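Local atomic coordinates of DUF3194 domain-containing protein (Thermococcus onnurineus, PDB entry 3UEB), a protein that is of unknown function, belongs to the UPF0440 (DUF3194) family and pairs with a second copy of itself through a continuous beta sheet. Residues L42-M54 with E65-V78. Residues are numbered along the deposited sequence; the frame is centred on the assembly and turned at random.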
ATOM      1  N   LEU A  42     -11.396   6.819 -13.031  1.00 19.84           N
ATOM      2  CA  LEU A  42     -10.751   6.546 -14.309  1.00 20.47           C
ATOM      3  C   LEU A  42     -11.160   5.157 -14.728  1.00 19.97           C
ATOM      4  O   LEU A  42     -11.398   4.297 -13.886  1.00 21.51           O
ATOM      5  CB  LEU A  42      -9.223   6.603 -14.194  1.00 17.52           C
ATOM      6  CG  LEU A  42      -8.518   7.947 -14.018  1.00 15.26           C
ATOM      7  CD1 LEU A  42      -7.024   7.698 -13.920  1.00 12.70           C
ATOM      8  CD2 LEU A  42      -8.819   8.868 -15.191  1.00 15.58           C
ATOM      9  N   THR A  43     -11.272   4.932 -16.026  1.00 21.59           N
ATOM     10  CA  THR A  43     -11.629   3.601 -16.482  1.00 21.86           C
ATOM     11  C   THR A  43     -10.379   2.747 -16.303  1.00 19.84           C
ATOM     12  O   THR A  43      -9.279   3.280 -16.191  1.00 19.86           O
ATOM     13  CB  THR A  43     -12.035   3.605 -17.956  1.00 21.98           C
ATOM     14  OG1 THR A  43     -12.495   2.297 -18.318  1.00 31.85           O
ATOM     15  CG2 THR A  43     -10.865   3.972 -18.824  1.00 18.64           C
ATOM     16  N   ARG A  44     -10.543   1.431 -16.279  1.00 22.09           N
ATOM     17  CA  ARG A  44      -9.412   0.530 -16.103  1.00 22.78           C
ATOM     18  C   ARG A  44      -8.318   0.831 -17.116  1.00 21.27           C
ATOM     19  O   ARG A  44      -7.148   0.948 -16.764  1.00 19.27           O
ATOM     20  CB  ARG A  44      -9.864  -0.922 -16.268  1.00 27.35           C
ATOM     21  CG  ARG A  44     -11.060  -1.306 -15.407  1.00 35.55           C
ATOM     22  CD  ARG A  44     -10.669  -1.687 -13.980  1.00 37.47           C
ATOM     23  NE  ARG A  44     -10.595  -3.138 -13.798  1.00 40.84           N
ATOM     24  CZ  ARG A  44      -9.551  -3.891 -14.134  1.00 43.53           C
ATOM     25  NH1 ARG A  44      -8.469  -3.337 -14.676  1.00 46.94           N
ATOM     26  NH2 ARG A  44      -9.586  -5.203 -13.929  1.00 42.32           N
ATOM     27  N   SER A  45      -8.705   0.969 -18.377  1.00 18.80           N
ATOM     28  CA  SER A  45      -7.751   1.223 -19.442  1.00 18.68           C
ATOM     29  C   SER A  45      -7.004   2.544 -19.300  1.00 19.12           C
ATOM     30  O   SER A  45      -5.912   2.695 -19.843  1.00 21.40           O
ATOM     31  CB  SER A  45      -8.459   1.201 -20.791  1.00 18.92           C
ATOM     32  OG  SER A  45      -9.237   2.374 -20.944  1.00 22.44           O
ATOM     33  N   GLU A  46      -7.580   3.505 -18.586  1.00 17.63           N
ATOM     34  CA  GLU A  46      -6.909   4.794 -18.415  1.00 17.51           C
ATOM     35  C   GLU A  46      -5.821   4.731 -17.350  1.00 17.80           C
ATOM     36  O   GLU A  46      -4.951   5.597 -17.298  1.00 18.12           O
ATOM     37  CB  GLU A  46      -7.920   5.890 -18.058  1.00 17.41           C
ATOM     38  CG  GLU A  46      -8.739   6.366 -19.242  1.00 21.80           C
ATOM     39  CD  GLU A  46      -9.856   7.321 -18.849  1.00 28.66           C
ATOM     40  OE1 GLU A  46     -10.376   8.017 -19.746  1.00 32.01           O
ATOM     41  OE2 GLU A  46     -10.219   7.373 -17.651  1.00 28.73           O
ATOM     42  N   VAL A  47      -5.873   3.717 -16.493  1.00 16.17           N
ATOM     43  CA  VAL A  47      -4.858   3.580 -15.463  1.00 18.78           C
ATOM     44  C   VAL A  47      -3.765   2.666 -15.989  1.00 19.54           C
ATOM     45  O   VAL A  47      -3.809   1.451 -15.800  1.00 22.23           O
ATOM     46  CB  VAL A  47      -5.433   2.987 -14.158  1.00 19.05           C
ATOM     47  CG1 VAL A  47      -4.333   2.914 -13.097  1.00 18.02           C
ATOM     48  CG2 VAL A  47      -6.594   3.848 -13.662  1.00 15.81           C
ATOM     49  N   LYS A  48      -2.789   3.258 -16.664  1.00 19.55           N
ATOM     50  CA  LYS A  48      -1.688   2.495 -17.219  1.00 19.34           C
ATOM     51  C   LYS A  48      -0.799   1.974 -16.089  1.00 20.19           C
ATOM     52  O   LYS A  48      -0.385   0.813 -16.092  1.00 20.60           O
ATOM     53  CB  LYS A  48      -0.886   3.380 -18.176  1.00 18.66           C
ATOM     54  CG  LYS A  48       0.287   2.707 -18.856  1.00 21.63           C
ATOM     55  CD  LYS A  48       0.898   3.650 -19.884  1.00 24.55           C
ATOM     56  CE  LYS A  48       2.172   3.101 -20.490  1.00 26.46           C
ATOM     57  NZ  LYS A  48       2.810   4.106 -21.403  1.00 28.17           N
ATOM     58  N   ASP A  49      -0.523   2.826 -15.111  1.00 19.25           N
ATOM     59  CA  ASP A  49       0.319   2.422 -13.999  1.00 19.47           C
ATOM     60  C   ASP A  49       0.045   3.269 -12.778  1.00 20.52           C
ATOM     61  O   ASP A  49       0.129   4.496 -12.834  1.00 20.51           O
ATOM     62  CB  ASP A  49       1.795   2.562 -14.365  1.00 21.51           C
ATOM     63  CG  ASP A  49       2.720   1.997 -13.296  1.00 22.96           C
ATOM     64  OD1 ASP A  49       2.772   0.756 -13.151  1.00 26.32           O
ATOM     65  OD2 ASP A  49       3.397   2.788 -12.603  1.00 21.05           O
ATOM     66  N   ILE A  50      -0.298   2.607 -11.677  1.00 19.00           N
ATOM     67  CA  ILE A  50      -0.539   3.303 -10.435  1.00 19.59           C
ATOM     68  C   ILE A  50       0.295   2.661  -9.331  1.00 21.10           C
ATOM     69  O   ILE A  50       0.401   1.432  -9.242  1.00 20.18           O
ATOM     70  CB  ILE A  50      -2.041   3.294 -10.050  1.00 17.64           C
ATOM     71  CG1 ILE A  50      -2.228   4.020  -8.718  1.00 17.49           C
ATOM     72  CG2 ILE A  50      -2.580   1.869  -9.989  1.00 15.81           C
ATOM     73  CD1 ILE A  50      -3.670   4.014  -8.207  1.00 16.61           C
ATOM     74  N   GLU A  51       0.909   3.503  -8.507  1.00 20.44           N
ATOM     75  CA  GLU A  51       1.728   3.022  -7.404  1.00 22.87           C
ATOM     76  C   GLU A  51       1.503   3.897  -6.186  1.00 22.89           C
ATOM     77  O   GLU A  51       1.723   5.110  -6.227  1.00 24.07           O
ATOM     78  CB  GLU A  51       3.209   3.048  -7.785  1.00 21.95           C
ATOM     79  CG  GLU A  51       3.490   2.382  -9.108  1.00 26.25           C
ATOM     80  CD  GLU A  51       4.949   2.426  -9.480  1.00 30.03           C
ATOM     81  OE1 GLU A  51       5.265   2.082 -10.639  1.00 31.14           O
ATOM     82  OE2 GLU A  51       5.777   2.801  -8.615  1.00 31.77           O
ATOM     83  N   VAL A  52       1.058   3.276  -5.104  1.00 21.24           N
ATOM     84  CA  VAL A  52       0.809   3.990  -3.876  1.00 20.20           C
ATOM     85  C   VAL A  52       1.583   3.315  -2.749  1.00 21.28           C
ATOM     86  O   VAL A  52       1.397   2.131  -2.449  1.00 19.12           O
ATOM     87  CB  VAL A  52      -0.687   4.023  -3.561  1.00 20.97           C
ATOM     88  CG1 VAL A  52      -0.940   4.961  -2.392  1.00 21.09           C
ATOM     89  CG2 VAL A  52      -1.461   4.496  -4.800  1.00 22.14           C
ATOM     90  N   THR A  53       2.463   4.092  -2.137  1.00 20.77           N
ATOM     91  CA  THR A  53       3.322   3.616  -1.073  1.00 21.84           C
ATOM     92  C   THR A  53       2.957   4.173   0.289  1.00 22.57           C
ATOM     93  O   THR A  53       2.612   5.343   0.407  1.00 22.99           O
ATOM     94  CB  THR A  53       4.778   4.038  -1.342  1.00 22.14           C
ATOM     95  OG1 THR A  53       5.172   3.599  -2.645  1.00 21.76           O
ATOM     96  CG2 THR A  53       5.715   3.442  -0.294  1.00 24.19           C
ATOM     97  N   MET A  54       3.024   3.330   1.313  1.00 23.28           N
ATOM     98  CA  MET A  54       2.796   3.795   2.674  1.00 23.60           C
ATOM     99  C   MET A  54       4.080   3.437   3.415  1.00 24.73           C
ATOM    100  O   MET A  54       4.601   2.323   3.281  1.00 22.37           O
ATOM    101  CB  MET A  54       1.584   3.123   3.339  1.00 23.32           C
ATOM    102  CG  MET A  54       1.822   1.739   3.937  1.00 24.98           C
ATOM    103  SD  MET A  54       0.414   1.196   4.920  1.00 19.84           S
ATOM    104  CE  MET A  54      -0.662   0.701   3.612  1.00 26.26           C
ATOM    105  N   GLU A  65       4.207   8.364   5.809  1.00 21.54           N
ATOM    106  CA  GLU A  65       4.542   9.003   4.556  1.00 23.06           C
ATOM    107  C   GLU A  65       3.797   8.240   3.480  1.00 22.37           C
ATOM    108  O   GLU A  65       3.768   7.010   3.481  1.00 21.46           O
ATOM    109  CB  GLU A  65       6.053   8.981   4.307  1.00 25.20           C
ATOM    110  CG  GLU A  65       6.844   9.762   5.360  1.00 30.83           C
ATOM    111  CD  GLU A  65       8.238  10.164   4.898  1.00 35.43           C
ATOM    112  OE1 GLU A  65       8.942  10.863   5.664  1.00 36.07           O
ATOM    113  OE2 GLU A  65       8.634   9.788   3.772  1.00 39.86           O
ATOM    114  N   ILE A  66       3.156   8.978   2.585  1.00 22.20           N
ATOM    115  CA  ILE A  66       2.401   8.359   1.507  1.00 22.16           C
ATOM    116  C   ILE A  66       2.930   8.892   0.196  1.00 22.93           C
ATOM    117  O   ILE A  66       3.058  10.100   0.014  1.00 22.07           O
ATOM    118  CB  ILE A  66       0.908   8.698   1.596  1.00 21.70           C
ATOM    119  CG1 ILE A  66       0.299   8.081   2.855  1.00 20.88           C
ATOM    120  CG2 ILE A  66       0.198   8.220   0.343  1.00 23.38           C
ATOM    121  CD1 ILE A  66       0.337   6.565   2.885  1.00 22.60           C
ATOM    122  N   GLU A  67       3.240   7.989  -0.718  1.00 23.60           N
ATOM    123  CA  GLU A  67       3.754   8.400  -2.004  1.00 24.75           C
ATOM    124  C   GLU A  67       2.831   7.882  -3.093  1.00 23.43           C
ATOM    125  O   GLU A  67       2.521   6.692  -3.142  1.00 22.34           O
ATOM    126  CB  GLU A  67       5.169   7.863  -2.189  1.00 27.64           C
ATOM    127  CG  GLU A  67       5.870   8.412  -3.412  1.00 35.27           C
ATOM    128  CD  GLU A  67       7.378   8.269  -3.318  1.00 40.59           C
ATOM    129  OE1 GLU A  67       8.063   8.606  -4.311  1.00 44.05           O
ATOM    130  OE2 GLU A  67       7.871   7.825  -2.250  1.00 39.43           O
ATOM    131  N   VAL A  68       2.386   8.789  -3.958  1.00 21.89           N
ATOM    132  CA  VAL A  68       1.489   8.425  -5.046  1.00 22.26           C
ATOM    133  C   VAL A  68       2.137   8.670  -6.403  1.00 21.98           C
ATOM    134  O   VAL A  68       2.765   9.709  -6.622  1.00 23.41           O
ATOM    135  CB  VAL A  68       0.176   9.254  -5.007  1.00 22.91           C
ATOM    136  CG1 VAL A  68      -0.849   8.646  -5.957  1.00 22.96           C
ATOM    137  CG2 VAL A  68      -0.367   9.323  -3.598  1.00 22.67           C
ATOM    138  N   TYR A  69       2.000   7.702  -7.304  1.00 17.75           N
ATOM    139  CA  TYR A  69       2.518   7.837  -8.655  1.00 17.36           C
ATOM    140  C   TYR A  69       1.414   7.322  -9.565  1.00 17.38           C
ATOM    141  O   TYR A  69       0.900   6.221  -9.372  1.00 16.15           O
ATOM    142  CB  TYR A  69       3.795   7.018  -8.876  1.00 18.54           C
ATOM    143  CG  TYR A  69       4.234   7.019 -10.330  1.00 19.41           C
ATOM    144  CD1 TYR A  69       4.894   8.118 -10.881  1.00 20.67           C
ATOM    145  CD2 TYR A  69       3.923   5.953 -11.175  1.00 18.29           C
ATOM    146  CE1 TYR A  69       5.228   8.154 -12.233  1.00 20.54           C
ATOM    147  CE2 TYR A  69       4.252   5.984 -12.528  1.00 18.53           C
ATOM    148  CZ  TYR A  69       4.903   7.085 -13.050  1.00 21.33           C
ATOM    149  OH  TYR A  69       5.243   7.120 -14.384  1.00 21.19           O
ATOM    150  N   LEU A  70       1.043   8.124 -10.556  1.00 18.94           N
ATOM    151  CA  LEU A  70      -0.028   7.744 -11.465  1.00 19.75           C
ATOM    152  C   LEU A  70       0.332   8.093 -12.887  1.00 19.85           C
ATOM    153  O   LEU A  70       0.828   9.182 -13.160  1.00 19.29           O
ATOM    154  CB  LEU A  70      -1.332   8.451 -11.073  1.00 18.49           C
ATOM    155  CG  LEU A  70      -2.550   8.227 -11.977  1.00 20.31           C
ATOM    156  CD1 LEU A  70      -2.797   6.726 -12.154  1.00 22.08           C
ATOM    157  CD2 LEU A  70      -3.775   8.896 -11.357  1.00 18.84           C
ATOM    158  N   GLU A  71       0.063   7.158 -13.789  1.00 20.36           N
ATOM    159  CA  GLU A  71       0.366   7.343 -15.192  1.00 21.75           C
ATOM    160  C   GLU A  71      -0.806   6.886 -16.054  1.00 21.29           C
ATOM    161  O   GLU A  71      -1.397   5.833 -15.811  1.00 20.59           O
ATOM    162  CB  GLU A  71       1.614   6.531 -15.540  1.00 24.23           C
ATOM    163  CG  GLU A  71       2.318   6.941 -16.816  1.00 26.40           C
ATOM    164  CD  GLU A  71       3.476   6.024 -17.148  1.00 27.99           C
ATOM    165  OE1 GLU A  71       4.221   5.644 -16.219  1.00 30.23           O
ATOM    166  OE2 GLU A  71       3.647   5.688 -18.338  1.00 31.07           O
ATOM    167  N   VAL A  72      -1.155   7.691 -17.051  1.00 21.89           N
ATOM    168  CA  VAL A  72      -2.231   7.334 -17.969  1.00 22.38           C
ATOM    169  C   VAL A  72      -1.601   7.246 -19.363  1.00 21.14           C
ATOM    170  O   VAL A  72      -0.497   7.747 -19.572  1.00 21.45           O
ATOM    171  CB  VAL A  72      -3.364   8.399 -17.976  1.00 23.87           C
ATOM    172  CG1 VAL A  72      -3.938   8.557 -16.581  1.00 21.42           C
ATOM    173  CG2 VAL A  72      -2.837   9.729 -18.490  1.00 22.18           C
ATOM    174  N   PRO A  73      -2.280   6.595 -20.327  1.00 20.86           N
ATOM    175  CA  PRO A  73      -1.726   6.486 -21.686  1.00 19.96           C
ATOM    176  C   PRO A  73      -1.429   7.871 -22.268  1.00 19.78           C
ATOM    177  O   PRO A  73      -2.093   8.851 -21.919  1.00 16.94           O
ATOM    178  CB  PRO A  73      -2.830   5.763 -22.454  1.00 20.57           C
ATOM    179  CG  PRO A  73      -3.470   4.908 -21.389  1.00 22.80           C
ATOM    180  CD  PRO A  73      -3.554   5.862 -20.217  1.00 19.97           C
ATOM    181  N   ILE A  74      -0.438   7.953 -23.156  1.00 18.87           N
ATOM    182  CA  ILE A  74      -0.053   9.224 -23.751  1.00 20.09           C
ATOM    183  C   ILE A  74      -1.140   9.904 -24.597  1.00 20.99           C
ATOM    184  O   ILE A  74      -1.106  11.124 -24.784  1.00 19.13           O
ATOM    185  CB  ILE A  74       1.215   9.064 -24.613  1.00 22.47           C
ATOM    186  CG1 ILE A  74       0.919   8.166 -25.820  1.00 23.25           C
ATOM    187  CG2 ILE A  74       2.339   8.449 -23.769  1.00 21.31           C
ATOM    188  CD1 ILE A  74       2.058   8.120 -26.830  1.00 23.28           C
ATOM    189  N   PHE A  75      -2.098   9.119 -25.091  1.00 18.80           N
ATOM    190  CA  PHE A  75      -3.177   9.639 -25.926  1.00 21.87           C
ATOM    191  C   PHE A  75      -4.424   9.989 -25.112  1.00 24.18           C
ATOM    192  O   PHE A  75      -5.416  10.482 -25.658  1.00 23.85           O
ATOM    193  CB  PHE A  75      -3.535   8.609 -27.011  1.00 19.34           C
ATOM    194  CG  PHE A  75      -3.906   7.260 -26.463  1.00 19.25           C
ATOM    195  CD1 PHE A  75      -5.152   7.048 -25.883  1.00 16.84           C
ATOM    196  CD2 PHE A  75      -2.985   6.217 -26.472  1.00 17.63           C
ATOM    197  CE1 PHE A  75      -5.479   5.815 -25.314  1.00 16.70           C
ATOM    198  CE2 PHE A  75      -3.306   4.986 -25.906  1.00 18.51           C
ATOM    199  CZ  PHE A  75      -4.560   4.787 -25.323  1.00 14.68           C
ATOM    200  N   VAL A  76      -4.374   9.715 -23.811  1.00 26.26           N
ATOM    201  CA  VAL A  76      -5.493  10.007 -22.911  1.00 27.12           C
ATOM    202  C   VAL A  76      -5.335  11.413 -22.341  1.00 28.09           C
ATOM    203  O   VAL A  76      -4.271  11.765 -21.827  1.00 30.26           O
ATOM    204  CB  VAL A  76      -5.551   8.978 -21.750  1.00 27.33           C
ATOM    205  CG1 VAL A  76      -6.347   9.532 -20.577  1.00 24.63           C
ATOM    206  CG2 VAL A  76      -6.185   7.690 -22.244  1.00 24.08           C
ATOM    207  N   LYS A  77      -6.383  12.221 -22.436  1.00 28.21           N
ATOM    208  CA  LYS A  77      -6.315  13.585 -21.921  1.00 30.78           C
ATOM    209  C   LYS A  77      -6.972  13.734 -20.548  1.00 30.71           C
ATOM    210  O   LYS A  77      -8.180  13.959 -20.428  1.00 33.44           O
ATOM    211  CB  LYS A  77      -6.943  14.550 -22.925  1.00 32.95           C
ATOM    212  CG  LYS A  77      -6.246  14.541 -24.286  1.00 36.35           C
ATOM    213  CD  LYS A  77      -6.688  15.724 -25.139  1.00 41.30           C
ATOM    214  CE  LYS A  77      -5.979  15.751 -26.492  1.00 43.21           C
ATOM    215  NZ  LYS A  77      -6.390  14.621 -27.365  1.00 45.50           N
ATOM    216  N   VAL A  78      -6.153  13.606 -19.512  1.00 30.01           N
ATOM    217  CA  VAL A  78      -6.599  13.707 -18.132  1.00 28.26           C
ATOM    218  C   VAL A  78      -5.608  14.546 -17.341  1.00 28.93           C
ATOM    219  O   VAL A  78      -4.400  14.502 -17.596  1.00 28.83           O
ATOM    220  CB  VAL A  78      -6.708  12.306 -17.493  1.00 28.31           C
ATOM    221  CG1 VAL A  78      -6.802  12.410 -15.969  1.00 29.57           C
ATOM    222  CG2 VAL A  78      -7.929  11.599 -18.039  1.00 28.93           C
TER
HETATM  223  O   HOH W   1       2.083   6.894 -20.513  1.00 25.41           O
HETATM  224  O   HOH W   2       4.242   4.892  -4.673  1.00 21.31           O
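K48 and Y69 both reach E71, and these three residues, the most covered here, lie at the open end of the antiparallel hairpin of strands 49-56 and 63-71, where they illustrate a classic beta bulge. K48 and D49 together face E71: D49 N bonds to E71 O at 3.2 Å, while K48 N makes a weaker, bent bond (127°) to the same oxygen. The lysine, with CG anti to its backbone N (chi1 -179°) and the chain fully extended, runs obliquely across E71, its NZ forming a long salt bridge of 3.5 Å to E71 OE2. A water reinforces this pair, accepting from K48 NZ and donating to both E71 OE2 and V72 O. The other carboxylate oxygen, E71 OE1, receives the Y69 hydroxyl (OH) at 2.6 Å from above the carboxylate plane, so both oxygens of E71 are gripped. D49 OD2 lies near the plane of the tyrosine ring at its edge, 3.3 Å from Y69 CE2, and the E51 side chain runs alongside Y69. A leucine in place of Y69 would probably leave E71 OE1 without its hydroxyl donor and its carboxylate freer to turn. The reverse face is apolar: I50, V52 and M54 sit opposite L70, V68 and I66 in non-hydrogen-bonded pairs, the first three touching helix 20-41 and L70 touching helix 80-104. Strand 49-56 also pairs antiparallel with a strand of the second subunit, where D49 OD1 accepts from N57 of that chain. At the far end, T53 N bonds to E67 O at 2.8 Å, with an almost straight N-H...O angle of 171°.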